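Local coordinates for protein dTDP-4-dehydrorhamnose 3,5-epimerase (Elizabethkingia anophelis NUHP1, PDB 6C46) that probably epimerises the C3' and C5' positions of dTDP-4-dehydro-6-deoxyglucose, a step on the pathway to dTDP-L-rhamnose, at residues G152-L161 with D178-Y189. Residues are numbered along the deposited sequence; the frame is centred on the assembly and turned at random. Where two conformers were deposited one is given.
Sequences GSVKFNDSDL and DQNAPAFKDKNY
Asp158 OD1 accepts a hydrogen bond from Phe184 N at 2.7 Å, from above the carboxylate plane, and another from a water that also joins Asp160 OD2 to Lys185 N. Asp158 OD2 turns back to its own segment, accepting one from Leu161 N at 3.0 Å on the anti lone pair, an Asx motif. Aspartate suits this buried place: with CG anti to the backbone N (chi1 180°), one short side chain ties 158-161 to the 3-10 segment 184-186. The Phe184 ring offers a flat face to Leu161 CD2, a CH-pi contact 4.1 Å from that methyl to the ring centroid, while Val154 CG1 packs along Phe184 CB.

Backbone bonds extend the join: Lys155 N meets Pro182 O at 2.9 Å, and Ser153 N meets Asn188 O. Glycine suits position 152, since Asn188 O lies 3.2 Å from Gly152 CA. The Asn188 amide serves two partners, ND2 donating to Ser153 OG close to the amide plane and OD1 accepting from Lys73 NZ.

The C-terminal tail thus runs back along the end of strand 151-153 and the following loop, at the sheet edge within this chain, where Val154 and Leu161 touch Leu69 of neighbouring strand 66-72; helix 176-179 brings Asp178 to His70, the probable proton acceptor.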
loop_
_atom_site.group_PDB
_atom_site.type_symbol
_atom_site.label_atom_id
_atom_site.label_comp_id
_atom_site.label_asym_id
_atom_site.label_seq_id
_atom_site.Cartn_x
_atom_site.Cartn_y
_atom_site.Cartn_z
ATOM N N GLY A 152 -20.629 -12.081 3.986
ATOM C CA GLY A 152 -21.052 -12.725 5.209
ATOM C C GLY A 152 -20.626 -11.858 6.384
ATOM O O GLY A 152 -19.932 -10.847 6.209
ATOM N N SER A 153 -21.043 -12.262 7.587
ATOM C CA SER A 153 -20.744 -11.435 8.752
ATOM C C SER A 153 -20.951 -12.240 10.022
ATOM O O SER A 153 -21.690 -13.225 10.042
ATOM C CB SER A 153 -21.619 -10.179 8.804
ATOM O OG SER A 153 -22.974 -10.549 8.940
ATOM N N VAL A 154 -20.281 -11.800 11.084
ATOM C CA VAL A 154 -20.458 -12.355 12.424
ATOM C C VAL A 154 -20.575 -11.182 13.384
ATOM O O VAL A 154 -19.768 -10.249 13.322
ATOM C CB VAL A 154 -19.275 -13.266 12.827
ATOM C CG1 VAL A 154 -19.455 -13.772 14.251
ATOM C CG2 VAL A 154 -19.148 -14.429 11.865
ATOM N N LYS A 155 -21.596 -11.204 14.241
ATOM C CA LYS A 155 -21.769 -10.151 15.241
ATOM C C LYS A 155 -20.487 -9.945 16.060
ATOM O O LYS A 155 -19.953 -10.889 16.646
ATOM C CB LYS A 155 -22.939 -10.534 16.159
ATOM C CG LYS A 155 -23.323 -9.469 17.197
ATOM C CD LYS A 155 -23.720 -8.178 16.508
ATOM C CE LYS A 155 -24.295 -7.158 17.486
ATOM N NZ LYS A 155 -25.569 -7.578 18.097
ATOM N N PHE A 156 -19.995 -8.701 16.099
ATOM C CA PHE A 156 -18.672 -8.433 16.673
ATOM C C PHE A 156 -18.582 -8.848 18.144
ATOM O O PHE A 156 -17.530 -9.329 18.593
ATOM C CB PHE A 156 -18.331 -6.944 16.524
ATOM C CG PHE A 156 -19.078 -6.053 17.485
ATOM C CD1 PHE A 156 -20.435 -5.774 17.300
ATOM C CD2 PHE A 156 -18.420 -5.482 18.578
ATOM C CE1 PHE A 156 -21.131 -4.958 18.210
ATOM C CE2 PHE A 156 -19.106 -4.658 19.488
ATOM C CZ PHE A 156 -20.471 -4.394 19.301
ATOM N N ASN A 157 -19.667 -8.700 18.904
ATOM C CA ASN A 157 -19.657 -9.016 20.335
ATOM C C ASN A 157 -20.389 -10.317 20.628
ATOM O O ASN A 157 -20.942 -10.507 21.717
ATOM C CB ASN A 157 -20.224 -7.855 21.152
ATOM C CG ASN A 157 -21.660 -7.527 20.792
ATOM O OD1 ASN A 157 -22.270 -8.182 19.949
ATOM N ND2 ASN A 157 -22.193 -6.475 21.399
ATOM N N ASP A 158 -20.402 -11.219 19.649
ATOM C CA ASP A 158 -20.948 -12.554 19.841
ATOM C C ASP A 158 -20.413 -13.169 21.131
ATOM O O ASP A 158 -19.208 -13.139 21.388
ATOM C CB ASP A 158 -20.550 -13.408 18.636
ATOM C CG ASP A 158 -21.060 -14.824 18.731
ATOM O OD1 ASP A 158 -22.165 -15.099 18.205
ATOM O OD2 ASP A 158 -20.344 -15.650 19.338
ATOM N N SER A 159 -21.319 -13.704 21.959
ATOM C CA SER A 159 -20.929 -14.231 23.270
ATOM C C SER A 159 -20.138 -15.536 23.181
ATOM O O SER A 159 -19.384 -15.849 24.110
ATOM C CB SER A 159 -22.167 -14.425 24.149
ATOM O OG SER A 159 -23.055 -15.351 23.552
ATOM N N ASP A 160 -20.285 -16.308 22.100
ATOM C CA ASP A 160 -19.451 -17.494 21.948
ATOM C C ASP A 160 -17.998 -17.116 21.675
ATOM O O ASP A 160 -17.080 -17.744 22.215
ATOM C CB ASP A 160 -19.986 -18.392 20.832
ATOM C CG ASP A 160 -21.304 -19.078 21.204
ATOM O OD1 ASP A 160 -21.568 -19.281 22.399
ATOM O OD2 ASP A 160 -22.064 -19.452 20.298
ATOM N N LEU A 161 -17.766 -16.082 20.856
ATOM C CA LEU A 161 -16.397 -15.671 20.575
ATOM C C LEU A 161 -15.802 -14.868 21.722
ATOM O O LEU A 161 -14.592 -14.954 21.972
ATOM C CB LEU A 161 -16.349 -14.841 19.299
ATOM C CG LEU A 161 -16.898 -15.543 18.061
ATOM C CD1 LEU A 161 -16.745 -14.635 16.847
ATOM C CD2 LEU A 161 -16.169 -16.874 17.870
ATOM N N ASP A 178 -23.691 -3.604 11.171
ATOM C CA ASP A 178 -22.860 -4.343 12.119
ATOM C C ASP A 178 -23.575 -4.552 13.446
ATOM O O ASP A 178 -23.344 -5.571 14.114
ATOM C CB ASP A 178 -21.512 -3.642 12.291
ATOM C CG ASP A 178 -20.636 -3.760 11.032
ATOM O OD1 ASP A 178 -20.986 -4.583 10.144
ATOM O OD2 ASP A 178 -19.618 -3.035 10.920
ATOM N N GLN A 179 -24.473 -3.632 13.831
ATOM C CA GLN A 179 -25.298 -3.843 15.023
ATOM C C GLN A 179 -26.233 -5.039 14.869
ATOM O O GLN A 179 -26.654 -5.624 15.869
ATOM C CB GLN A 179 -26.163 -2.608 15.327
ATOM C CG GLN A 179 -25.392 -1.342 15.645
ATOM C CD GLN A 179 -26.296 -0.176 16.025
ATOM O OE1 GLN A 179 -27.492 -0.355 16.279
ATOM N NE2 GLN A 179 -25.753 1.040 15.939
ATOM N N ASN A 180 -26.576 -5.415 13.645
ATOM C CA ASN A 180 -27.568 -6.456 13.423
ATOM C C ASN A 180 -26.986 -7.700 12.770
ATOM O O ASN A 180 -27.752 -8.540 12.283
ATOM C CB ASN A 180 -28.716 -5.897 12.578
ATOM C CG ASN A 180 -29.483 -4.793 13.295
ATOM O OD1 ASN A 180 -30.187 -5.041 14.270
ATOM N ND2 ASN A 180 -29.301 -3.565 12.844
ATOM N N ALA A 181 -25.656 -7.829 12.726
ATOM C CA ALA A 181 -25.045 -8.993 12.101
ATOM C C ALA A 181 -25.446 -10.267 12.843
ATOM O O ALA A 181 -25.570 -10.260 14.075
ATOM C CB ALA A 181 -23.514 -8.857 12.067
ATOM N N PRO A 182 -25.627 -11.378 12.136
ATOM C CA PRO A 182 -26.043 -12.623 12.792
ATOM C C PRO A 182 -24.959 -13.193 13.705
ATOM O O PRO A 182 -23.759 -13.000 13.502
ATOM C CB PRO A 182 -26.321 -13.575 11.620
ATOM C CG PRO A 182 -26.406 -12.698 10.394
ATOM C CD PRO A 182 -25.557 -11.500 10.670
ATOM N N ALA A 183 -25.410 -13.959 14.699
ATOM C CA ALA A 183 -24.498 -14.590 15.650
ATOM C C ALA A 183 -23.574 -15.586 14.950
ATOM O O ALA A 183 -23.856 -16.091 13.854
ATOM C CB ALA A 183 -25.301 -15.315 16.752
ATOM N N PHE A 184 -22.447 -15.871 15.610
ATOM C CA PHE A 184 -21.502 -16.869 15.107
ATOM C C PHE A 184 -22.188 -18.212 14.869
ATOM O O PHE A 184 -21.974 -18.853 13.836
ATOM C CB PHE A 184 -20.333 -16.984 16.106
ATOM C CG PHE A 184 -19.478 -18.215 15.951
ATOM C CD1 PHE A 184 -18.595 -18.361 14.905
ATOM C CD2 PHE A 184 -19.564 -19.236 16.895
ATOM C CE1 PHE A 184 -17.792 -19.524 14.799
ATOM C CE2 PHE A 184 -18.781 -20.379 16.802
ATOM C CZ PHE A 184 -17.894 -20.525 15.755
ATOM N N LYS A 185 -23.074 -18.628 15.776
ATOM C CA LYS A 185 -23.694 -19.941 15.626
ATOM C C LYS A 185 -24.684 -19.985 14.475
ATOM O O LYS A 185 -25.056 -21.078 14.041
ATOM C CB LYS A 185 -24.401 -20.363 16.917
ATOM C CG LYS A 185 -23.574 -21.220 17.831
ATOM C CD LYS A 185 -24.394 -21.660 19.035
ATOM C CE LYS A 185 -25.001 -20.466 19.773
ATOM N NZ LYS A 185 -25.850 -20.908 20.924
ATOM N N ASP A 186 -25.121 -18.829 13.970
ATOM C CA ASP A 186 -26.046 -18.805 12.841
ATOM C C ASP A 186 -25.357 -19.063 11.509
ATOM O O ASP A 186 -26.045 -19.277 10.504
ATOM C CB ASP A 186 -26.749 -17.452 12.728
ATOM C CG ASP A 186 -27.798 -17.229 13.796
ATOM O OD1 ASP A 186 -28.106 -18.157 14.574
ATOM O OD2 ASP A 186 -28.335 -16.103 13.827
ATOM N N LYS A 187 -24.034 -19.001 11.471
ATOM C CA LYS A 187 -23.249 -19.386 10.301
ATOM C C LYS A 187 -23.606 -18.567 9.058
ATOM O O LYS A 187 -23.914 -19.104 8.000
ATOM C CB LYS A 187 -23.393 -20.885 10.032
ATOM C CG LYS A 187 -22.799 -21.721 11.168
ATOM C CD LYS A 187 -23.029 -23.204 10.966
ATOM C CE LYS A 187 -22.356 -24.027 12.064
ATOM N NZ LYS A 187 -22.501 -25.493 11.814
ATOM N N ASN A 188 -23.503 -17.244 9.185
ATOM C CA ASN A 188 -23.635 -16.375 8.009
ATOM C C ASN A 188 -22.280 -16.244 7.310
ATOM O O ASN A 188 -21.724 -15.159 7.124
ATOM C CB ASN A 188 -24.186 -15.003 8.394
ATOM C CG ASN A 188 -24.444 -14.144 7.184
ATOM O OD1 ASN A 188 -24.835 -14.664 6.139
ATOM N ND2 ASN A 188 -24.198 -12.838 7.298
ATOM N N TYR A 189 -21.723 -17.391 6.956
ATOM C CA TYR A 189 -20.392 -17.415 6.366
ATOM C C TYR A 189 -20.203 -18.743 5.651
ATOM O O TYR A 189 -21.127 -19.562 5.645
ATOM C CB TYR A 189 -19.309 -17.200 7.434
ATOM C CG TYR A 189 -19.347 -18.186 8.570
ATOM C CD1 TYR A 189 -18.843 -19.465 8.401
ATOM C CD2 TYR A 189 -19.875 -17.846 9.816
ATOM C CE1 TYR A 189 -18.863 -20.388 9.419
ATOM C CE2 TYR A 189 -19.886 -18.784 10.862
ATOM C CZ TYR A 189 -19.377 -20.051 10.638
ATOM O OH TYR A 189 -19.365 -21.021 11.610
ATOM O OXT TYR A 189 -19.146 -19.016 5.078
HETATM O O HOH W 1 -22.569 -15.668 11.347
HETATM O O HOH W 2 -21.055 -7.052 13.952
HETATM O O HOH W 3 -22.988 -17.570 18.454
#